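Local coordinates for protein autotransporter adhesin/invasin TibA (Escherichia coli, PDB 4Q1Q) that mediates adhesion to and invasion of human intestinal epithelial cells and drives bacterial aggregation, this chain being a heptosylated fragment of its beta-helical passenger domain, at residues 75-86 with 94-105; 199-207 with 218-226. One frame throughout, in Å; residues are numbered along the deposited sequence.

In the fold
Both contacts join neighbouring coils of the same long parallel beta-helix, and each pairs strands of successive coils in parallel register, often with like residues abreast (Gln-83 with Gln-102, Ser-203 with Ser-222). Interaction 1 (75-86 with 94-105) takes in two faces of the helix and the glycine turn between them. Interaction 2 (199-207 with 218-226) centres on a third face, that of strands 203-205 and 222-224. They lie on opposite sides of the chain's centre, their own centres about 31 Å apart and their nearest atoms about 19 Å apart, so neither touches the other. Covalently attached heptoses mark the outer surface at both: on Ser-79 and Ser-86 in interaction 1, on Ser-203, Ser-218 and Ser-219 in interaction 2.

Interaction 1 (75-86 with 94-105); sequences STINSGGHQHVS and TTVNNGGRQTVF. With 289 (D-glycero-alpha-D-manno-heptopyranose), chain I; 289 (D-glycero-alpha-D-manno-heptopyranose), chain V; 289 (D-glycero-alpha-D-manno-heptopyranose), chain B.
Gln-83 and Gln-102 run alongside each other into the helix interior, their amide planes only 14° apart. Gln-102 NE2 reaches Gln-83 OE1 at 2.7 Å within its own amide plane, and Thr-94 comes from the opposite direction to put OG1 3.2 Å from the same OE1, on a lone pair. Two donors thus fix this buried oxygen, while Gln-83 NE2 goes on to Gln-64 and Gln-102 OE1 to Gln-121, one coil further each way. Between these amides and the turn, Ile-77 lays CD1 3.6 Å from Thr-94 CG2.

Outside, His-84 and Phe-105 make a T-shaped pair, planes 75° apart: Phe-105 CE2 stands 3.6 Å from His-84 CG, over the imidazole face near its rim. At the edge of the imidazole, His-84 ND1 is hydrogen-bonded at 2.9 Å to O3 of the heptose carried by Ser-86.

At the turn, Asn-78 and Asn-97 point the same way. Asn-97 ND2 bonds to Asn-78 OD1 at 2.9 Å from above its carbonyl plane, and Asn-97 OD1 continues to Asn-116. Rows of like side chains hydrogen-bonded from coil to coil, asparagines at a turn above all, are characteristic of the parallel beta-helix.

Interaction 2 (199-207 with 218-226); sequences LYGGSATGT and SSGGSATNT. With 289 (D-glycero-alpha-D-manno-heptopyranose), chain S; 289 (D-glycero-alpha-D-manno-heptopyranose), chain T; 289 (D-glycero-alpha-D-manno-heptopyranose), chain U; 289 (D-glycero-alpha-D-manno-heptopyranose), chain Q.
Ser-203 and Ser-222 sit opposite each other in parallel strands, and the sugar grown from the first is held by the second. At its root, Ser-203 CB lies 4.1 Å from Ser-222 O. From there OG swings trans to the backbone N (chi1 180°), out over the neighbouring strand, and is bonded covalently to heptose C1 at 1.3 Å. The ring then lies across the outer surface of both strands. Its O2 is hydrogen-bonded to Ser-222 OG at 2.6 Å and also to Thr-224 OG1 at 2.7 Å. One step round, O3 comes within 3.5 Å of the methyl CG2 of Thr-205, whose OG1 is turned to O3 of another heptose. With a covalent anchor on one coil and two hydroxyls of the next holding O2, the sugar bridges the coils and its rotation about the linkage should be restricted.

Beneath it is ordinary parallel beta-helix: strands 203-205 and 222-224 run 10° from parallel, hydroxyl residues outward and Ala-204 and Ala-223 inward. Leu-199 works on that inner side, setting CD1 4.0 Å from Ala-223 CB and also touching Ser-222 O.

At the other end of the contact, where Ser-218 to Gly-221 form a type II turn, Ser-218 N is bonded to Leu-199 O, and more sugar gathers. Ser-218 and Ser-219 each carry a heptose. Tyr-200 turns its ring edge to the one on Ser-218, with CE1 3.0 Å from that sugar's O5, close to the ring plane. A further heptose, chain Q, donates O3 to Ser-219 O at 2.7 Å while lying against the CA atoms of Gly-201 and Gly-220.

Interaction 1 (75-86 with 94-105)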
loop_
_atom_site.group_PDB
_atom_site.type_symbol
_atom_site.label_atom_id
_atom_site.label_comp_id
_atom_site.label_asym_id
_atom_site.label_seq_id
_atom_site.Cartn_x
_atom_site.Cartn_y
_atom_site.Cartn_z
ATOM N N SER A 75 5.998 -6.599 16.099
ATOM C CA SER A 75 4.763 -6.195 16.764
ATOM C C SER A 75 3.632 -6.901 16.044
ATOM O O SER A 75 3.683 -7.072 14.830
ATOM C CB SER A 75 4.501 -4.696 16.684
ATOM O OG SER A 75 5.249 -3.909 17.589
ATOM N N THR A 76 2.608 -7.313 16.783
ATOM C CA THR A 76 1.433 -7.896 16.144
ATOM C C THR A 76 0.168 -7.175 16.641
ATOM O O THR A 76 -0.122 -7.129 17.840
ATOM C CB THR A 76 1.411 -9.437 16.329
ATOM O OG1 THR A 76 0.251 -10.000 15.704
ATOM C CG2 THR A 76 1.370 -9.825 17.793
ATOM N N ILE A 77 -0.604 -6.605 15.718
ATOM C CA ILE A 77 -1.690 -5.693 16.092
ATOM C C ILE A 77 -3.040 -6.376 15.915
ATOM O O ILE A 77 -3.327 -6.922 14.847
ATOM C CB ILE A 77 -1.669 -4.398 15.254
ATOM C CG1 ILE A 77 -0.223 -3.969 15.009
ATOM C CG2 ILE A 77 -2.476 -3.280 15.914
ATOM C CD1 ILE A 77 -0.098 -2.778 14.083
ATOM N N ASN A 78 -3.865 -6.355 16.960
ATOM C CA ASN A 78 -5.188 -6.982 16.899
ATOM C C ASN A 78 -6.352 -6.010 17.076
ATOM O O ASN A 78 -6.155 -4.882 17.541
ATOM C CB ASN A 78 -5.283 -8.101 17.942
ATOM C CG ASN A 78 -4.407 -9.285 17.588
ATOM O OD1 ASN A 78 -4.627 -9.948 16.574
ATOM N ND2 ASN A 78 -3.406 -9.553 18.414
ATOM N N SER A 79 -7.535 -6.492 16.701
ATOM C CA SER A 79 -8.846 -5.844 16.843
ATOM C C SER A 79 -8.783 -4.689 17.824
ATOM O O SER A 79 -8.609 -4.890 19.014
ATOM C CB SER A 79 -9.907 -6.883 17.252
ATOM O OG SER A 79 -11.235 -6.439 17.557
ATOM N N GLY A 80 -8.830 -3.465 17.316
ATOM C CA GLY A 80 -8.930 -2.269 18.148
ATOM C C GLY A 80 -7.624 -1.768 18.712
ATOM O O GLY A 80 -7.607 -0.778 19.436
ATOM N N GLY A 81 -6.515 -2.421 18.387
ATOM C CA GLY A 81 -5.213 -1.870 18.752
ATOM C C GLY A 81 -4.523 -1.022 17.695
ATOM O O GLY A 81 -4.837 -1.113 16.503
ATOM N N HIS A 82 -3.551 -0.229 18.142
ATOM C CA HIS A 82 -2.858 0.756 17.307
ATOM C C HIS A 82 -1.336 0.711 17.452
ATOM O O HIS A 82 -0.860 0.688 18.587
ATOM C CB HIS A 82 -3.285 2.184 17.665
ATOM C CG HIS A 82 -4.675 2.527 17.231
ATOM N ND1 HIS A 82 -4.965 2.979 15.961
ATOM C CD2 HIS A 82 -5.856 2.479 17.893
ATOM C CE1 HIS A 82 -6.268 3.175 15.854
ATOM N NE2 HIS A 82 -6.830 2.879 17.013
ATOM N N GLN A 83 -0.602 0.654 16.341
ATOM C CA GLN A 83 0.819 1.021 16.290
ATOM C C GLN A 83 1.000 2.356 15.565
ATOM O O GLN A 83 0.564 2.454 14.411
ATOM C CB GLN A 83 1.662 -0.026 15.558
ATOM C CG GLN A 83 3.144 0.312 15.512
ATOM C CD GLN A 83 3.953 -0.720 14.754
ATOM O OE1 GLN A 83 3.757 -0.925 13.552
ATOM N NE2 GLN A 83 4.851 -1.401 15.460
ATOM N N HIS A 84 1.538 3.359 16.263
ATOM C CA HIS A 84 1.860 4.657 15.694
ATOM C C HIS A 84 3.362 4.711 15.485
ATOM O O HIS A 84 4.117 4.758 16.460
ATOM C CB HIS A 84 1.503 5.826 16.619
ATOM C CG HIS A 84 0.036 6.047 16.814
ATOM N ND1 HIS A 84 -0.457 7.068 17.597
ATOM C CD2 HIS A 84 -1.043 5.373 16.343
ATOM C CE1 HIS A 84 -1.776 6.993 17.630
ATOM N NE2 HIS A 84 -2.157 5.981 16.870
ATOM N N VAL A 85 3.797 4.728 14.229
ATOM C CA VAL A 85 5.213 4.918 13.921
ATOM C C VAL A 85 5.461 6.360 13.556
ATOM O O VAL A 85 5.199 6.813 12.438
ATOM C CB VAL A 85 5.695 4.076 12.735
ATOM C CG1 VAL A 85 7.190 4.244 12.503
ATOM C CG2 VAL A 85 5.370 2.620 12.993
ATOM N N SER A 86 5.984 7.069 14.542
ATOM C CA SER A 86 6.219 8.490 14.377
ATOM C C SER A 86 7.597 8.757 13.801
ATOM O O SER A 86 8.399 7.857 13.574
ATOM C CB SER A 86 6.068 9.228 15.711
ATOM O OG SER A 86 4.794 8.975 16.275
ATOM N N THR A 94 5.953 -5.950 11.113
ATOM C CA THR A 94 4.706 -5.819 11.861
ATOM C C THR A 94 3.620 -6.682 11.222
ATOM O O THR A 94 3.612 -6.829 9.999
ATOM C CB THR A 94 4.210 -4.361 11.885
ATOM O OG1 THR A 94 5.251 -3.481 12.327
ATOM C CG2 THR A 94 2.967 -4.220 12.780
ATOM N N THR A 95 2.737 -7.256 12.038
ATOM C CA THR A 95 1.584 -8.043 11.586
ATOM C C THR A 95 0.279 -7.396 12.064
ATOM O O THR A 95 0.078 -7.172 13.255
ATOM C CB THR A 95 1.559 -9.505 12.092
ATOM O OG1 THR A 95 2.775 -10.193 11.765
ATOM C CG2 THR A 95 0.417 -10.272 11.443
ATOM N N VAL A 96 -0.639 -7.116 11.146
ATOM C CA VAL A 96 -1.830 -6.348 11.477
ATOM C C VAL A 96 -3.010 -7.266 11.216
ATOM O O VAL A 96 -3.207 -7.722 10.089
ATOM C CB VAL A 96 -1.972 -5.074 10.619
ATOM C CG1 VAL A 96 -3.005 -4.119 11.203
ATOM C CG2 VAL A 96 -0.647 -4.343 10.479
ATOM N N ASN A 97 -3.790 -7.553 12.251
ATOM C CA ASN A 97 -4.929 -8.451 12.063
ATOM C C ASN A 97 -6.228 -7.665 12.071
ATOM O O ASN A 97 -6.226 -6.452 12.282
ATOM C CB ASN A 97 -4.979 -9.551 13.132
ATOM C CG ASN A 97 -3.737 -10.427 13.133
ATOM O OD1 ASN A 97 -3.409 -11.069 12.137
ATOM N ND2 ASN A 97 -3.028 -10.437 14.254
ATOM N N ASN A 98 -7.321 -8.394 11.874
ATOM C CA ASN A 98 -8.669 -7.860 11.946
ATOM C C ASN A 98 -8.832 -6.759 12.973
ATOM O O ASN A 98 -8.604 -6.956 14.166
ATOM C CB ASN A 98 -9.656 -8.984 12.242
ATOM C CG ASN A 98 -11.094 -8.549 12.046
ATOM O OD1 ASN A 98 -11.428 -7.935 11.028
ATOM N ND2 ASN A 98 -11.947 -8.869 13.013
ATOM N N GLY A 99 -9.168 -5.574 12.477
ATOM C CA GLY A 99 -9.414 -4.424 13.336
ATOM C C GLY A 99 -8.182 -3.745 13.885
ATOM O O GLY A 99 -8.281 -2.770 14.625
ATOM N N GLY A 100 -7.005 -4.230 13.506
ATOM C CA GLY A 100 -5.761 -3.579 13.903
ATOM C C GLY A 100 -5.350 -2.497 12.921
ATOM O O GLY A 100 -5.644 -2.561 11.732
ATOM N N ARG A 101 -4.670 -1.475 13.426
ATOM C CA ARG A 101 -4.182 -0.432 12.541
ATOM C C ARG A 101 -2.726 -0.111 12.818
ATOM O O ARG A 101 -2.370 0.223 13.945
ATOM C CB ARG A 101 -4.984 0.853 12.736
ATOM C CG ARG A 101 -4.654 1.912 11.694
ATOM C CD ARG A 101 -5.446 3.193 11.923
ATOM N NE ARG A 101 -6.824 3.037 11.465
ATOM C CZ ARG A 101 -7.725 4.015 11.462
ATOM N NH1 ARG A 101 -7.398 5.221 11.893
ATOM N NH2 ARG A 101 -8.950 3.791 11.012
ATOM N N GLN A 102 -1.908 -0.178 11.776
ATOM C CA GLN A 102 -0.616 0.492 11.808
ATOM C C GLN A 102 -0.716 1.829 11.079
ATOM O O GLN A 102 -1.156 1.851 9.935
ATOM C CB GLN A 102 0.443 -0.372 11.131
ATOM C CG GLN A 102 1.804 0.299 11.028
ATOM C CD GLN A 102 2.798 -0.523 10.229
ATOM O OE1 GLN A 102 2.632 -0.769 9.030
ATOM N NE2 GLN A 102 3.851 -0.965 10.902
ATOM N N THR A 103 -0.262 2.910 11.708
ATOM C CA THR A 103 -0.258 4.219 11.078
ATOM C C THR A 103 1.181 4.688 11.079
ATOM O O THR A 103 1.827 4.680 12.128
ATOM C CB THR A 103 -1.111 5.248 11.841
ATOM O OG1 THR A 103 -2.467 4.788 11.868
ATOM C CG2 THR A 103 -1.036 6.620 11.179
ATOM N N VAL A 104 1.648 5.104 9.903
ATOM C CA VAL A 104 2.982 5.660 9.747
ATOM C C VAL A 104 2.890 7.137 9.402
ATOM O O VAL A 104 2.476 7.539 8.299
ATOM C CB VAL A 104 3.749 4.945 8.622
ATOM C CG1 VAL A 104 5.198 5.413 8.588
ATOM C CG2 VAL A 104 3.603 3.435 8.772
ATOM N N PHE A 105 3.319 7.928 10.377
ATOM C CA PHE A 105 3.167 9.366 10.329
ATOM C C PHE A 105 4.379 9.970 9.640
ATOM O O PHE A 105 5.277 9.283 9.152
ATOM C CB PHE A 105 3.047 9.934 11.744
ATOM C CG PHE A 105 1.761 9.602 12.436
ATOM C CD1 PHE A 105 0.647 10.412 12.282
ATOM C CD2 PHE A 105 1.685 8.525 13.302
ATOM C CE1 PHE A 105 -0.534 10.139 12.958
ATOM C CE2 PHE A 105 0.513 8.243 13.982
ATOM C CZ PHE A 105 -0.600 9.047 13.805
HETATM O O7 289 I . 5.137 14.740 15.948
HETATM C C7 289 I . 4.448 13.496 15.776
HETATM C C6 289 I . 4.472 12.759 17.108
HETATM O O6 289 I . 3.857 13.596 18.097
HETATM C C5 289 I . 3.851 11.373 16.922
HETATM O O5 289 I . 4.845 10.560 17.553
HETATM C C1 289 I . 4.515 9.170 17.532
HETATM C C2 289 I . 3.264 8.887 18.352
HETATM O O2 289 I . 3.456 9.273 19.721
HETATM C C3 289 I . 2.124 9.629 17.666
HETATM O O3 289 I . 0.967 9.448 18.477
HETATM C C4 289 I . 2.450 11.107 17.483
HETATM O O4 289 I . 1.451 11.585 16.576
HETATM O O7 289 V . -16.571 -2.869 17.355
HETATM C C7 289 V . -15.771 -4.048 17.212
HETATM C C6 289 V . -14.295 -3.675 17.289
HETATM O O6 289 V . -13.974 -3.280 18.627
HETATM C C5 289 V . -13.411 -4.846 16.883
HETATM O O5 289 V . -13.404 -5.824 17.922
HETATM C C1 289 V . -12.496 -6.891 17.649
HETATM C C2 289 V . -12.948 -7.635 16.400
HETATM O O2 289 V . -14.222 -8.242 16.640
HETATM C C3 289 V . -13.057 -6.684 15.217
HETATM O O3 289 V . -13.655 -7.360 14.106
HETATM C C4 289 V . -13.907 -5.476 15.587
HETATM O O4 289 V . -13.846 -4.511 14.531
HETATM O O7 289 B . -10.386 -13.325 11.456
HETATM C C7 289 B . -10.270 -12.494 10.296
HETATM C C6 289 B . -11.656 -12.018 9.879
HETATM O O6 289 B . -12.204 -11.217 10.926
HETATM C C5 289 B . -11.602 -11.166 8.618
HETATM O O5 289 B . -11.415 -12.010 7.480
HETATM C C1 289 B . -11.170 -11.217 6.317
HETATM C C2 289 B . -12.534 -10.619 5.981
HETATM O O2 289 B . -13.530 -11.643 5.896
HETATM C C3 289 B . -12.860 -9.620 7.085
HETATM O O3 289 B . -14.130 -8.998 6.872
HETATM C C4 289 B . -12.858 -10.319 8.440
HETATM O O4 289 B . -12.937 -9.297 9.439
#

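Interaction 2 (199-207 with 218-226)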
loop_
_atom_site.group_PDB
_atom_site.type_symbol
_atom_site.label_atom_id
_atom_site.label_comp_id
_atom_site.label_asym_id
_atom_site.label_seq_id
_atom_site.Cartn_x
_atom_site.Cartn_y
_atom_site.Cartn_z
ATOM N N LEU A 199 -7.752 3.710 -12.327
ATOM C CA LEU A 199 -7.383 5.115 -12.250
ATOM C C LEU A 199 -8.670 5.931 -12.143
ATOM O O LEU A 199 -9.329 6.192 -13.150
ATOM C CB LEU A 199 -6.527 5.485 -13.462
ATOM C CG LEU A 199 -5.288 4.622 -13.716
ATOM C CD1 LEU A 199 -4.424 5.240 -14.812
ATOM C CD2 LEU A 199 -4.455 4.420 -12.458
ATOM N N TYR A 200 -9.051 6.266 -10.914
ATOM C CA TYR A 200 -10.287 6.991 -10.648
ATOM C C TYR A 200 -9.961 8.465 -10.533
ATOM O O TYR A 200 -10.108 9.078 -9.481
ATOM C CB TYR A 200 -10.927 6.539 -9.343
ATOM C CG TYR A 200 -11.558 5.174 -9.366
ATOM C CD1 TYR A 200 -12.259 4.717 -10.468
ATOM C CD2 TYR A 200 -11.505 4.366 -8.235
ATOM C CE1 TYR A 200 -12.862 3.474 -10.457
ATOM C CE2 TYR A 200 -12.119 3.130 -8.204
ATOM C CZ TYR A 200 -12.804 2.695 -9.317
ATOM O OH TYR A 200 -13.401 1.458 -9.304
ATOM N N GLY A 201 -9.438 8.991 -11.629
ATOM C CA GLY A 201 -8.875 10.318 -11.610
ATOM C C GLY A 201 -7.387 10.376 -11.366
ATOM O O GLY A 201 -6.826 11.458 -11.499
ATOM N N GLY A 202 -6.740 9.266 -11.018
ATOM C CA GLY A 202 -5.331 9.363 -10.641
ATOM C C GLY A 202 -4.410 9.132 -11.825
ATOM O O GLY A 202 -4.869 8.824 -12.930
ATOM N N SER A 203 -3.109 9.225 -11.567
ATOM C CA SER A 203 -2.071 9.055 -12.576
ATOM C C SER A 203 -1.207 7.813 -12.379
ATOM O O SER A 203 -0.754 7.594 -11.265
ATOM C CB SER A 203 -1.115 10.238 -12.506
ATOM O OG SER A 203 -0.093 10.094 -13.485
ATOM N N ALA A 204 -0.966 7.059 -13.448
ATOM C CA ALA A 204 0.009 5.976 -13.519
ATOM C C ALA A 204 1.113 6.176 -14.571
ATOM O O ALA A 204 0.901 6.638 -15.692
ATOM C CB ALA A 204 -0.715 4.684 -13.840
ATOM N N THR A 205 2.321 5.746 -14.240
ATOM C CA THR A 205 3.453 5.831 -15.146
ATOM C C THR A 205 4.190 4.514 -15.089
ATOM O O THR A 205 4.302 3.920 -14.016
ATOM C CB THR A 205 4.472 6.922 -14.773
ATOM O OG1 THR A 205 4.936 6.711 -13.430
ATOM C CG2 THR A 205 3.849 8.299 -14.864
ATOM N N GLY A 206 4.675 4.069 -16.243
ATOM C CA GLY A 206 5.530 2.882 -16.290
ATOM C C GLY A 206 4.845 1.630 -15.786
ATOM O O GLY A 206 5.445 0.806 -15.098
ATOM N N THR A 207 3.574 1.495 -16.142
ATOM C CA THR A 207 2.811 0.284 -15.883
ATOM C C THR A 207 3.189 -0.813 -16.871
ATOM O O THR A 207 3.381 -0.566 -18.065
ATOM C CB THR A 207 1.301 0.571 -16.026
ATOM O OG1 THR A 207 0.968 1.737 -15.267
ATOM C CG2 THR A 207 0.453 -0.575 -15.517
ATOM N N SER A 218 -10.387 5.542 -15.936
ATOM C CA SER A 218 -11.680 6.202 -15.948
ATOM C C SER A 218 -11.477 7.704 -15.913
ATOM O O SER A 218 -10.351 8.204 -15.978
ATOM C CB SER A 218 -12.517 5.746 -14.764
ATOM O OG SER A 218 -12.890 4.402 -14.976
ATOM N N SER A 219 -12.621 8.381 -15.909
ATOM C CA SER A 219 -12.717 9.825 -16.029
ATOM C C SER A 219 -11.704 10.582 -15.180
ATOM O O SER A 219 -11.617 10.428 -13.955
ATOM C CB SER A 219 -14.142 10.263 -15.679
ATOM O OG SER A 219 -14.319 11.639 -15.979
ATOM N N GLY A 220 -10.929 11.413 -15.870
ATOM C CA GLY A 220 -9.904 12.208 -15.215
ATOM C C GLY A 220 -8.617 11.421 -15.024
ATOM O O GLY A 220 -7.616 12.004 -14.630
ATOM N N GLY A 221 -8.633 10.110 -15.255
ATOM C CA GLY A 221 -7.445 9.296 -15.033
ATOM C C GLY A 221 -6.499 9.386 -16.200
ATOM O O GLY A 221 -6.893 9.667 -17.333
ATOM N N SER A 222 -5.223 9.132 -15.938
ATOM C CA SER A 222 -4.230 9.265 -17.001
ATOM C C SER A 222 -3.112 8.237 -16.843
ATOM O O SER A 222 -2.522 8.128 -15.769
ATOM C CB SER A 222 -3.699 10.705 -17.025
ATOM O OG SER A 222 -2.516 10.819 -17.806
ATOM N N ALA A 223 -2.864 7.439 -17.876
ATOM C CA ALA A 223 -1.752 6.485 -17.867
ATOM C C ALA A 223 -0.701 6.903 -18.887
ATOM O O ALA A 223 -1.036 7.374 -19.979
ATOM C CB ALA A 223 -2.230 5.081 -18.173
ATOM N N THR A 224 0.565 6.785 -18.495
ATOM C CA THR A 224 1.698 7.137 -19.354
ATOM C C THR A 224 2.713 6.011 -19.322
ATOM O O THR A 224 3.159 5.604 -18.250
ATOM C CB THR A 224 2.335 8.472 -18.929
ATOM O OG1 THR A 224 1.374 9.525 -19.125
ATOM C CG2 THR A 224 3.576 8.791 -19.758
ATOM N N ASN A 225 3.062 5.514 -20.504
ATOM C CA ASN A 225 4.196 4.620 -20.691
ATOM C C ASN A 225 3.763 3.298 -20.099
ATOM O O ASN A 225 4.182 2.880 -19.017
ATOM C CB ASN A 225 5.513 5.153 -20.115
ATOM C CG ASN A 225 6.631 4.128 -20.164
ATOM O OD1 ASN A 225 6.653 3.235 -21.006
ATOM N ND2 ASN A 225 7.557 4.234 -19.225
ATOM N N THR A 226 2.870 2.660 -20.848
ATOM C CA THR A 226 2.296 1.407 -20.386
ATOM C C THR A 226 2.709 0.320 -21.359
ATOM O O THR A 226 2.754 0.570 -22.562
ATOM C CB THR A 226 0.765 1.488 -20.324
ATOM O OG1 THR A 226 0.393 2.583 -19.479
ATOM C CG2 THR A 226 0.177 0.178 -19.792
HETATM O O7 289 S . -0.842 14.737 -12.652
HETATM C C7 289 S . -1.831 14.385 -13.626
HETATM C C6 289 S . -1.226 13.814 -14.913
HETATM O O6 289 S . -0.719 14.879 -15.728
HETATM C C5 289 S . -0.183 12.720 -14.650
HETATM O O5 289 S . -0.939 11.534 -14.910
HETATM C C1 289 S . -0.206 10.317 -14.765
HETATM C C2 289 S . 0.705 10.330 -15.982
HETATM O O2 289 S . 0.012 10.729 -17.173
HETATM C C3 289 S . 1.762 11.342 -15.561
HETATM O O3 289 S . 2.861 11.257 -16.467
HETATM C C4 289 S . 1.090 12.714 -15.506
HETATM O O4 289 S . 2.081 13.607 -15.001
HETATM O O7 289 T . -16.802 7.459 -12.575
HETATM C C7 289 T . -15.576 6.808 -12.923
HETATM C C6 289 T . -15.739 5.327 -12.617
HETATM O O6 289 T . -17.115 5.028 -12.368
HETATM C C5 289 T . -15.244 4.446 -13.754
HETATM O O5 289 T . -14.023 3.959 -13.200
HETATM C C1 289 T . -13.168 3.411 -14.181
HETATM C C2 289 T . -13.867 2.164 -14.692
HETATM O O2 289 T . -13.898 1.214 -13.623
HETATM C C3 289 T . -15.257 2.504 -15.224
HETATM O O3 289 T . -15.931 1.308 -15.645
HETATM C C4 289 T . -16.067 3.234 -14.169
HETATM O O4 289 T . -17.324 3.541 -14.780
HETATM O O7 289 U . -17.783 12.826 -11.173
HETATM C C7 289 U . -17.026 12.340 -12.282
HETATM C C6 289 U . -15.823 13.264 -12.455
HETATM O O6 289 U . -14.819 13.039 -11.468
HETATM C C5 289 U . -15.082 13.058 -13.763
HETATM O O5 289 U . -15.863 12.230 -14.625
HETATM C C1 289 U . -15.458 12.280 -15.994
HETATM C C2 289 U . -15.600 13.722 -16.465
HETATM O O2 289 U . -16.910 14.218 -16.166
HETATM C C3 289 U . -14.471 14.450 -15.745
HETATM O O3 289 U . -14.255 15.810 -16.129
HETATM C C4 289 U . -14.807 14.464 -14.269
HETATM O O4 289 U . -13.684 15.014 -13.578
HETATM O O7 289 Q . -9.328 17.755 -9.916
HETATM C C7 289 Q . -10.198 17.011 -9.052
HETATM C C6 289 Q . -11.264 16.317 -9.892
HETATM O O6 289 Q . -11.426 17.040 -11.111
HETATM C C5 289 Q . -10.893 14.861 -10.159
HETATM O O5 289 Q . -11.138 14.241 -8.893
HETATM C C1 289 Q . -10.960 12.831 -8.777
HETATM C C2 289 Q . -11.974 12.200 -9.718
HETATM O O2 289 Q . -13.289 12.509 -9.245
HETATM C C3 289 Q . -11.687 12.690 -11.140
HETATM O O3 289 Q . -12.627 12.127 -12.060
HETATM C C4 289 Q . -11.727 14.210 -11.260
HETATM O O4 289 Q . -11.341 14.517 -12.604
#